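Local coordinates for protein leukotriene A-4 hydrolase (PDB 2XQ0) that preferentially cleaves di- and tripeptides as a zinc aminopeptidase of the M1 family and has low epoxide hydrolase activity in vitro, at residues Ala478-Glu483 / Ser496-Ile501; Arg344-Leu349 / Asn507-Val512; Thr71-Val76 / Glu91-Pro96. One frame throughout, in Å; residues are numbered along the deposited sequence.

Interaction 1 (Ala478-Glu483 / Ser496-Ile501)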
loop_
_atom_site.group_PDB
_atom_site.type_symbol
_atom_site.label_atom_id
_atom_site.label_comp_id
_atom_site.label_asym_id
_atom_site.label_seq_id
_atom_site.Cartn_x
_atom_site.Cartn_y
_atom_site.Cartn_z
ATOM N N ALA A 478 9.771 -22.766 -17.928
ATOM C CA ALA A 478 10.688 -21.687 -18.291
ATOM C C ALA A 478 12.054 -22.256 -18.663
ATOM O O ALA A 478 12.644 -21.870 -19.672
ATOM C CB ALA A 478 10.809 -20.650 -17.167
ATOM N N ASP A 479 12.551 -23.184 -17.852
ATOM C CA ASP A 479 13.788 -23.885 -18.189
ATOM C C ASP A 479 13.693 -24.536 -19.580
ATOM O O ASP A 479 14.576 -24.367 -20.424
ATOM C CB ASP A 479 14.119 -24.924 -17.114
ATOM C CG ASP A 479 14.371 -24.295 -15.748
ATOM O OD1 ASP A 479 14.552 -23.061 -15.686
ATOM O OD2 ASP A 479 14.395 -25.031 -14.733
ATOM N N LYS A 480 12.607 -25.262 -19.820
ATOM C CA LYS A 480 12.392 -25.953 -21.093
ATOM C C LYS A 480 12.390 -24.986 -22.282
ATOM O O LYS A 480 12.985 -25.272 -23.325
ATOM C CB LYS A 480 11.082 -26.742 -21.055
ATOM C CG LYS A 480 10.854 -27.644 -22.265
ATOM C CD LYS A 480 9.439 -28.251 -22.247
ATOM C CE LYS A 480 9.155 -29.064 -23.512
ATOM N NZ LYS A 480 7.736 -29.532 -23.610
ATOM N N TRP A 481 11.714 -23.850 -22.127
ATOM C CA TRP A 481 11.714 -22.810 -23.152
ATOM C C TRP A 481 13.107 -22.269 -23.392
ATOM O O TRP A 481 13.502 -22.069 -24.538
ATOM C CB TRP A 481 10.756 -21.660 -22.804
ATOM C CG TRP A 481 9.410 -21.865 -23.407
ATOM C CD1 TRP A 481 8.299 -22.380 -22.797
ATOM C CD2 TRP A 481 9.046 -21.621 -24.768
ATOM N NE1 TRP A 481 7.251 -22.439 -23.692
ATOM C CE2 TRP A 481 7.690 -21.983 -24.910
ATOM C CE3 TRP A 481 9.736 -21.130 -25.883
ATOM C CZ2 TRP A 481 7.011 -21.859 -26.121
ATOM C CZ3 TRP A 481 9.063 -21.003 -27.072
ATOM C CH2 TRP A 481 7.715 -21.368 -27.187
ATOM N N VAL A 482 13.851 -22.014 -22.318
ATOM C CA VAL A 482 15.202 -21.482 -22.478
ATOM C C VAL A 482 16.068 -22.443 -23.280
ATOM O O VAL A 482 16.861 -22.026 -24.129
ATOM C CB VAL A 482 15.865 -21.162 -21.117
ATOM C CG1 VAL A 482 17.321 -20.787 -21.320
ATOM C CG2 VAL A 482 15.133 -20.016 -20.430
ATOM N N GLU A 483 15.892 -23.736 -23.022
ATOM C CA GLU A 483 16.687 -24.773 -23.667
ATOM C C GLU A 483 16.321 -24.927 -25.142
ATOM O O GLU A 483 17.188 -24.937 -26.011
ATOM C CB GLU A 483 16.474 -26.112 -22.942
ATOM C CG GLU A 483 17.658 -27.077 -23.029
ATOM C CD GLU A 483 18.850 -26.624 -22.189
ATOM O OE1 GLU A 483 18.897 -25.435 -21.798
ATOM O OE2 GLU A 483 19.740 -27.459 -21.917
ATOM N N SER A 496 5.615 -28.493 -32.240
ATOM C CA SER A 496 5.761 -29.914 -31.927
ATOM C C SER A 496 6.193 -30.138 -30.482
ATOM O O SER A 496 5.815 -31.132 -29.874
ATOM C CB SER A 496 6.739 -30.590 -32.886
ATOM O OG SER A 496 6.208 -30.607 -34.199
ATOM N N GLU A 497 6.975 -29.213 -29.932
ATOM C CA GLU A 497 7.408 -29.308 -28.534
ATOM C C GLU A 497 6.398 -28.687 -27.567
ATOM O O GLU A 497 6.167 -29.196 -26.460
ATOM C CB GLU A 497 8.769 -28.623 -28.351
ATOM C CG GLU A 497 9.945 -29.576 -28.245
ATOM C CD GLU A 497 9.934 -30.388 -26.959
ATOM O OE1 GLU A 497 9.192 -31.387 -26.887
ATOM O OE2 GLU A 497 10.666 -30.027 -26.015
ATOM N N PHE A 498 5.796 -27.579 -27.981
ATOM C CA PHE A 498 4.982 -26.783 -27.074
ATOM C C PHE A 498 3.543 -26.667 -27.555
ATOM O O PHE A 498 3.290 -26.629 -28.750
ATOM C CB PHE A 498 5.571 -25.371 -26.963
ATOM C CG PHE A 498 6.978 -25.338 -26.412
ATOM C CD1 PHE A 498 7.211 -25.490 -25.048
ATOM C CD2 PHE A 498 8.065 -25.129 -27.249
ATOM C CE1 PHE A 498 8.508 -25.448 -24.535
ATOM C CE2 PHE A 498 9.371 -25.080 -26.738
ATOM C CZ PHE A 498 9.589 -25.240 -25.381
ATOM N N ASN A 499 2.599 -26.604 -26.628
ATOM C CA ASN A 499 1.284 -26.096 -26.993
ATOM C C ASN A 499 0.444 -25.523 -25.844
ATOM O O ASN A 499 0.772 -25.679 -24.666
ATOM C CB ASN A 499 0.498 -27.090 -27.851
ATOM C CG ASN A 499 -0.015 -26.457 -29.141
ATOM O OD1 ASN A 499 0.740 -26.278 -30.104
ATOM N ND2 ASN A 499 -1.299 -26.103 -29.162
ATOM N N ALA A 500 -0.633 -24.844 -26.218
ATOM C CA ALA A 500 -1.479 -24.141 -25.268
ATOM C C ALA A 500 -1.741 -24.993 -24.041
ATOM O O ALA A 500 -1.985 -24.479 -22.949
ATOM C CB ALA A 500 -2.794 -23.748 -25.934
ATOM N N ILE A 501 -1.681 -26.304 -24.231
ATOM C CA ILE A 501 -1.946 -27.251 -23.158
ATOM C C ILE A 501 -1.050 -27.050 -21.933
ATOM O O ILE A 501 -1.470 -27.310 -20.799
ATOM C CB ILE A 501 -1.762 -28.709 -23.644
ATOM C CG1 ILE A 501 -2.575 -28.961 -24.920
ATOM C CG2 ILE A 501 -2.144 -29.684 -22.544
ATOM C CD1 ILE A 501 -1.995 -28.321 -26.171
#
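An offset aromatic stack between W481 and F498 ties helix 469-484 to the residue that ends the next helix, 491-497, far from the zinc site. The first helix supplies K480 and W481, while F498 is the residue at which the chain leaves helical geometry after the second. The ring of F498 lies over one face of the indole, its plane 13° from that of the five-membered ring, and the two centroids are 3.8 Å apart. The overlap runs across both indole rings: CD1 of F498 approaches W481 NE1 at 3.3 Å, and CG of F498 lies 3.5 Å from W481 CZ2. Because NE1 spends its hydrogen on the hydroxyl of Y547, which also meets the indole with its ring, the rotation of the tryptophan is fixed by a polar bond as well as by the stack. Helix 537-546 adds L543 against the indole and I546 against the phenylalanine. With an alanine at W481, F498 would probably lose its stacking partner and Y547 its indole donor, opening a gap beside the phenylalanine.

K480 runs alongside this buried pair. Its CG is anti to the backbone N (chi1 -172°) and the chain stays extended, which carries CD past F498 CE1 at 3.7 Å and delivers the ammonium to the end of the second helix. There the carboxylate of E497 offers only a long salt bridge, with OE2 3.8 Å from K480 NZ. The same NZ also donates to the main-chain O of E497 at 3.3 Å, arriving from above the carbonyl plane, 40° out of it.

Interaction 2 (Arg344-Leu349 / Asn507-Val512)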
loop_
_atom_site.group_PDB
_atom_site.type_symbol
_atom_site.label_atom_id
_atom_site.label_comp_id
_atom_site.label_asym_id
_atom_site.label_seq_id
_atom_site.Cartn_x
_atom_site.Cartn_y
_atom_site.Cartn_z
ATOM N N ARG A 344 -0.360 -20.452 0.134
ATOM C CA ARG A 344 0.296 -19.493 1.022
ATOM C C ARG A 344 1.795 -19.445 0.727
ATOM O O ARG A 344 2.402 -18.374 0.635
ATOM C CB ARG A 344 0.070 -19.847 2.501
ATOM C CG ARG A 344 0.986 -19.032 3.441
ATOM C CD ARG A 344 0.474 -19.001 4.877
ATOM N NE ARG A 344 0.866 -20.187 5.640
ATOM C CZ ARG A 344 1.478 -20.128 6.819
ATOM N NH1 ARG A 344 1.767 -18.951 7.353
ATOM N NH2 ARG A 344 1.807 -21.237 7.464
ATOM N N HIS A 345 2.394 -20.622 0.601
ATOM C CA HIS A 345 3.826 -20.721 0.373
ATOM C C HIS A 345 4.228 -20.173 -0.992
ATOM O O HIS A 345 5.280 -19.558 -1.131
ATOM C CB HIS A 345 4.276 -22.174 0.529
ATOM C CG HIS A 345 4.353 -22.617 1.955
ATOM N ND1 HIS A 345 5.517 -23.076 2.529
ATOM C CD2 HIS A 345 3.425 -22.621 2.937
ATOM C CE1 HIS A 345 5.298 -23.372 3.797
ATOM N NE2 HIS A 345 4.034 -23.099 4.071
ATOM N N PHE A 346 3.401 -20.401 -2.009
ATOM C CA PHE A 346 3.679 -19.826 -3.330
ATOM C C PHE A 346 3.731 -18.302 -3.221
ATOM O O PHE A 346 4.602 -17.640 -3.770
ATOM C CB PHE A 346 2.599 -20.251 -4.340
ATOM C CG PHE A 346 2.800 -19.676 -5.720
ATOM C CD1 PHE A 346 3.806 -20.157 -6.548
ATOM C CD2 PHE A 346 2.009 -18.641 -6.175
ATOM C CE1 PHE A 346 4.000 -19.622 -7.808
ATOM C CE2 PHE A 346 2.194 -18.111 -7.439
ATOM C CZ PHE A 346 3.189 -18.595 -8.255
ATOM N N SER A 347 2.780 -17.731 -2.507
ATOM C CA SER A 347 2.763 -16.274 -2.348
ATOM C C SER A 347 4.057 -15.795 -1.648
ATOM O O SER A 347 4.636 -14.774 -2.030
ATOM C CB SER A 347 1.484 -15.858 -1.595
ATOM O OG SER A 347 1.523 -14.498 -1.209
ATOM N N ALA A 348 4.540 -16.556 -0.665
ATOM C CA ALA A 348 5.751 -16.182 0.078
ATOM C C ALA A 348 6.971 -16.271 -0.817
ATOM O O ALA A 348 7.932 -15.522 -0.650
ATOM C CB ALA A 348 5.943 -17.100 1.289
ATOM N N LEU A 349 6.933 -17.201 -1.763
ATOM C CA LEU A 349 8.044 -17.422 -2.686
ATOM C C LEU A 349 8.167 -16.271 -3.644
ATOM O O LEU A 349 9.268 -15.862 -3.982
ATOM C CB LEU A 349 7.826 -18.687 -3.518
ATOM C CG LEU A 349 8.126 -20.055 -2.925
ATOM C CD1 LEU A 349 7.596 -21.131 -3.870
ATOM C CD2 LEU A 349 9.618 -20.229 -2.686
ATOM N N ASN A 507 -2.565 -20.533 -13.199
ATOM C CA ASN A 507 -3.316 -19.346 -12.786
ATOM C C ASN A 507 -2.542 -18.082 -13.169
ATOM O O ASN A 507 -1.449 -18.169 -13.727
ATOM C CB ASN A 507 -3.672 -19.389 -11.283
ATOM C CG ASN A 507 -2.455 -19.274 -10.375
ATOM O OD1 ASN A 507 -1.403 -18.784 -10.780
ATOM N ND2 ASN A 507 -2.601 -19.721 -9.130
ATOM N N SER A 508 -3.089 -16.907 -12.886
ATOM C CA SER A 508 -2.442 -15.675 -13.334
ATOM C C SER A 508 -1.114 -15.450 -12.605
ATOM O O SER A 508 -0.155 -14.960 -13.191
ATOM C CB SER A 508 -3.367 -14.469 -13.148
ATOM O OG SER A 508 -3.532 -14.158 -11.776
ATOM N N ASN A 509 -1.071 -15.804 -11.324
ATOM C CA ASN A 509 0.159 -15.724 -10.561
ATOM C C ASN A 509 1.235 -16.616 -11.162
ATOM O O ASN A 509 2.413 -16.262 -11.199
ATOM C CB ASN A 509 -0.092 -16.121 -9.103
ATOM C CG ASN A 509 -0.936 -15.106 -8.354
ATOM O OD1 ASN A 509 -0.653 -13.904 -8.372
ATOM N ND2 ASN A 509 -1.975 -15.589 -7.683
ATOM N N GLN A 510 0.823 -17.787 -11.629
ATOM C CA GLN A 510 1.761 -18.717 -12.217
ATOM C C GLN A 510 2.235 -18.199 -13.567
ATOM O O GLN A 510 3.429 -18.299 -13.884
ATOM C CB GLN A 510 1.142 -20.116 -12.317
ATOM C CG GLN A 510 1.019 -20.803 -10.966
ATOM C CD GLN A 510 0.261 -22.099 -11.046
ATOM O OE1 GLN A 510 -0.812 -22.158 -11.635
ATOM N NE2 GLN A 510 0.821 -23.151 -10.472
ATOM N N LEU A 511 1.312 -17.635 -14.352
ATOM C CA LEU A 511 1.683 -16.980 -15.609
ATOM C C LEU A 511 2.662 -15.836 -15.370
ATOM O O LEU A 511 3.664 -15.701 -16.080
ATOM C CB LEU A 511 0.443 -16.456 -16.348
ATOM C CG LEU A 511 -0.466 -17.513 -16.980
ATOM C CD1 LEU A 511 -1.764 -16.895 -17.483
ATOM C CD2 LEU A 511 0.255 -18.237 -18.111
ATOM N N VAL A 512 2.370 -15.002 -14.375
ATOM C CA VAL A 512 3.268 -13.922 -14.013
ATOM C C VAL A 512 4.660 -14.443 -13.641
ATOM O O VAL A 512 5.674 -13.953 -14.161
ATOM C CB VAL A 512 2.662 -13.060 -12.893
ATOM C CG1 VAL A 512 3.695 -12.120 -12.322
ATOM C CG2 VAL A 512 1.461 -12.279 -13.443
#
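The first turn of helix 508-519, opened by a capping box, meets helix 341-360 through one aromatic side chain, F346. That ring reaches across with CG anti to the backbone N (chi1 179°), and its far end does the touching. CE2 of F346 rests 3.5 Å from N509 CB, which sits at the ring edge near its plane, and CZ lies 3.8 Å from the main-chain O of N509, also at the edge. The methylene CG of Q510 makes a looser contact, 4.1 Å from F346 CZ. No hydrogen bond crosses between the two segments; the ring edge meets the CB and main-chain O of N509. The contact bridges the M1 peptidase domain and the C-terminal helical region, with the side chain of N509 about 10 Å from the bound bestatin. Helix 469-484 joins it, its L470 and A471 packing on F346.

The capping box secures the turn that receives the ring. N507, at the N-cap position, accepts from Q510 N through OD1 at 2.6 Å, the donor lying nearly in line with the side-chain C=O. In return Q510 OE1 accepts from N507 N at 2.9 Å, in the carbonyl plane and on a lone pair. Both ends of this buried amide are engaged, since Q510 NE2 donates to the main-chain O of L470.

Interaction 3 (Thr71-Val76 / Glu91-Pro96)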
loop_
_atom_site.group_PDB
_atom_site.type_symbol
_atom_site.label_atom_id
_atom_site.label_comp_id
_atom_site.label_asym_id
_atom_site.label_seq_id
_atom_site.Cartn_x
_atom_site.Cartn_y
_atom_site.Cartn_z
ATOM N N THR A 71 1.668 21.167 9.051
ATOM C CA THR A 71 0.972 21.567 7.834
ATOM C C THR A 71 1.980 21.447 6.724
ATOM O O THR A 71 3.184 21.449 6.987
ATOM C CB THR A 71 0.453 23.041 7.853
ATOM O OG1 THR A 71 1.540 23.954 7.647
ATOM C CG2 THR A 71 -0.252 23.363 9.146
ATOM N N SER A 72 1.484 21.329 5.494
ATOM C CA SER A 72 2.317 21.370 4.302
ATOM C C SER A 72 1.535 21.999 3.150
ATOM O O SER A 72 0.542 21.438 2.673
ATOM C CB SER A 72 2.770 19.970 3.899
ATOM O OG SER A 72 3.492 20.058 2.682
ATOM N N TYR A 73 1.986 23.166 2.711
ATOM C CA TYR A 73 1.321 23.908 1.650
ATOM C C TYR A 73 -0.161 24.127 1.924
ATOM O O TYR A 73 -0.987 24.025 1.013
ATOM C CB TYR A 73 1.475 23.181 0.318
ATOM C CG TYR A 73 2.892 22.834 -0.068
ATOM C CD1 TYR A 73 3.846 23.822 -0.282
ATOM C CD2 TYR A 73 3.269 21.511 -0.249
ATOM C CE1 TYR A 73 5.137 23.494 -0.652
ATOM C CE2 TYR A 73 4.547 21.172 -0.613
ATOM C CZ TYR A 73 5.478 22.164 -0.816
ATOM O OH TYR A 73 6.748 21.806 -1.187
ATOM N N LEU A 74 -0.511 24.409 3.168
ATOM C CA LEU A 74 -1.880 24.844 3.458
ATOM C C LEU A 74 -1.941 26.360 3.566
ATOM O O LEU A 74 -0.951 27.018 3.893
ATOM C CB LEU A 74 -2.414 24.232 4.751
ATOM C CG LEU A 74 -2.652 22.733 4.818
ATOM C CD1 LEU A 74 -3.038 22.318 6.240
ATOM C CD2 LEU A 74 -3.723 22.337 3.830
ATOM N N ASP A 75 -3.110 26.907 3.257
ATOM C CA ASP A 75 -3.409 28.304 3.519
ATOM C C ASP A 75 -4.220 28.343 4.825
ATOM O O ASP A 75 -5.420 28.111 4.817
ATOM C CB ASP A 75 -4.215 28.867 2.338
ATOM C CG ASP A 75 -4.618 30.311 2.521
ATOM O OD1 ASP A 75 -4.198 30.946 3.511
ATOM O OD2 ASP A 75 -5.369 30.811 1.652
ATOM N N VAL A 76 -3.555 28.600 5.951
ATOM C CA VAL A 76 -4.255 28.717 7.230
ATOM C C VAL A 76 -4.795 30.143 7.398
ATOM O O VAL A 76 -4.041 31.119 7.347
ATOM C CB VAL A 76 -3.345 28.359 8.426
ATOM C CG1 VAL A 76 -4.099 28.521 9.748
ATOM C CG2 VAL A 76 -2.825 26.930 8.288
ATOM N N GLU A 91 5.487 28.722 10.499
ATOM C CA GLU A 91 6.929 28.813 10.366
ATOM C C GLU A 91 7.294 28.518 8.925
ATOM O O GLU A 91 6.522 27.886 8.208
ATOM C CB GLU A 91 7.609 27.818 11.319
ATOM C CG GLU A 91 7.412 28.167 12.796
ATOM C CD GLU A 91 8.264 27.319 13.725
ATOM O OE1 GLU A 91 8.744 26.257 13.283
ATOM O OE2 GLU A 91 8.453 27.711 14.900
ATOM N N GLN A 92 8.473 28.959 8.491
ATOM C CA GLN A 92 8.885 28.661 7.129
ATOM C C GLN A 92 9.057 27.160 6.949
ATOM O O GLN A 92 9.403 26.436 7.877
ATOM C CB GLN A 92 10.161 29.412 6.734
ATOM C CG GLN A 92 9.862 30.800 6.150
ATOM C CD GLN A 92 11.077 31.680 6.047
ATOM O OE1 GLN A 92 10.965 32.911 6.000
ATOM N NE2 GLN A 92 12.254 31.065 6.015
ATOM N N ARG A 93 8.799 26.706 5.737
ATOM C CA ARG A 93 8.860 25.303 5.421
ATOM C C ARG A 93 10.253 24.742 5.714
ATOM O O ARG A 93 11.256 25.386 5.443
ATOM C CB ARG A 93 8.511 25.149 3.951
ATOM C CG ARG A 93 8.226 23.773 3.557
ATOM C CD ARG A 93 7.782 23.691 2.113
ATOM N NE ARG A 93 7.840 22.284 1.757
ATOM C CZ ARG A 93 6.927 21.401 2.134
ATOM N NH1 ARG A 93 5.863 21.804 2.821
ATOM N NH2 ARG A 93 7.063 20.131 1.797
ATOM N N LYS A 94 10.308 23.554 6.301
ATOM C CA LYS A 94 11.568 22.823 6.394
ATOM C C LYS A 94 11.375 21.447 5.777
ATOM O O LYS A 94 10.448 20.729 6.144
ATOM C CB LYS A 94 12.017 22.676 7.844
ATOM C CG LYS A 94 11.007 21.981 8.739
ATOM C CD LYS A 94 11.694 21.226 9.880
ATOM C CE LYS A 94 12.421 19.982 9.367
ATOM N NZ LYS A 94 13.039 19.186 10.465
ATOM N N GLU A 95 12.236 21.074 4.836
ATOM C CA GLU A 95 12.055 19.803 4.168
ATOM C C GLU A 95 12.639 18.689 5.023
ATOM O O GLU A 95 13.581 18.918 5.778
ATOM C CB GLU A 95 12.688 19.829 2.782
ATOM C CG GLU A 95 12.248 21.023 1.951
ATOM C CD GLU A 95 10.809 20.926 1.488
ATOM O OE1 GLU A 95 10.210 19.838 1.616
ATOM O OE2 GLU A 95 10.280 21.938 0.977
ATOM N N PRO A 96 12.066 17.484 4.917
ATOM C CA PRO A 96 10.893 17.236 4.089
ATOM C C PRO A 96 9.622 17.283 4.923
ATOM O O PRO A 96 8.596 16.837 4.435
ATOM C CB PRO A 96 11.122 15.803 3.611
ATOM C CG PRO A 96 11.812 15.160 4.758
ATOM C CD PRO A 96 12.635 16.227 5.440
HETATM O O HOH W 1 4.548 24.350 3.362
#
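R93 sets CG anti to its own main-chain nitrogen (chi1 -166°) and stays extended as far as NE, while Y73 turns its ring beside its backbone N; these torsions, with a turn at the end of the arginine chain, bring the guanidinium flat against the phenol. The planes differ by 16°, and the centres are 3.9 Å apart. It is an off-centre cation-pi stack, with R93 CZ displaced 34° from the ring normal toward the hydroxyl end of the tyrosine. OH of Y73 accordingly sits over the guanidinium face, 3.2 Å from R93 NE, in a position too poorly angled for a hydrogen bond.

The edges of the guanidinium hold its polar partners. NH1 of R93 donates to S72 OG at 2.9 Å, the hydroxyl tilted somewhat out of the guanidinium plane, and gives a second bond to a water that also accepts from Y73 N. On the other side of the group, NE forms a salt bridge with E95 OE2 at 2.6 Å, while NH2 reaches OE1 of the same residue only weakly. With both the serine side and the carboxylate side engaged, the flat group is held against turning, and the carboxylate is likely to balance its charge.

All this belongs to the N-terminal domain of the M1 fold. The serine and tyrosine lead into strand 74-81, and R93 and E95 belong to the loop between strands 84-90 and 101-104, neighbours in the same large sheet. Beyond them the main-chain O of Y73 accepts from T121 OG1, just past strand 111-120, the other neighbour of strand 74-81.

Overall arrangement
From the N terminus, the first loop to close is that of interaction 3, where residues 71-76 meet 91-96 around a beta hairpin within the N-terminal domain. It is complete well before the others begin. Interaction 2 then opens at 344-349 in the peptidase domain and closes only at 507-512, a span of more than 150 residues that brings the C-terminal helices against helix 341-360. Within that span interaction 1 opens and closes, pairing 478-483 with 496-501 in a short local loop. Interactions 1 and 2 have centres 20 Å apart, whereas interaction 3 lies across the chain's centre, about 44 Å from interaction 2 between centres.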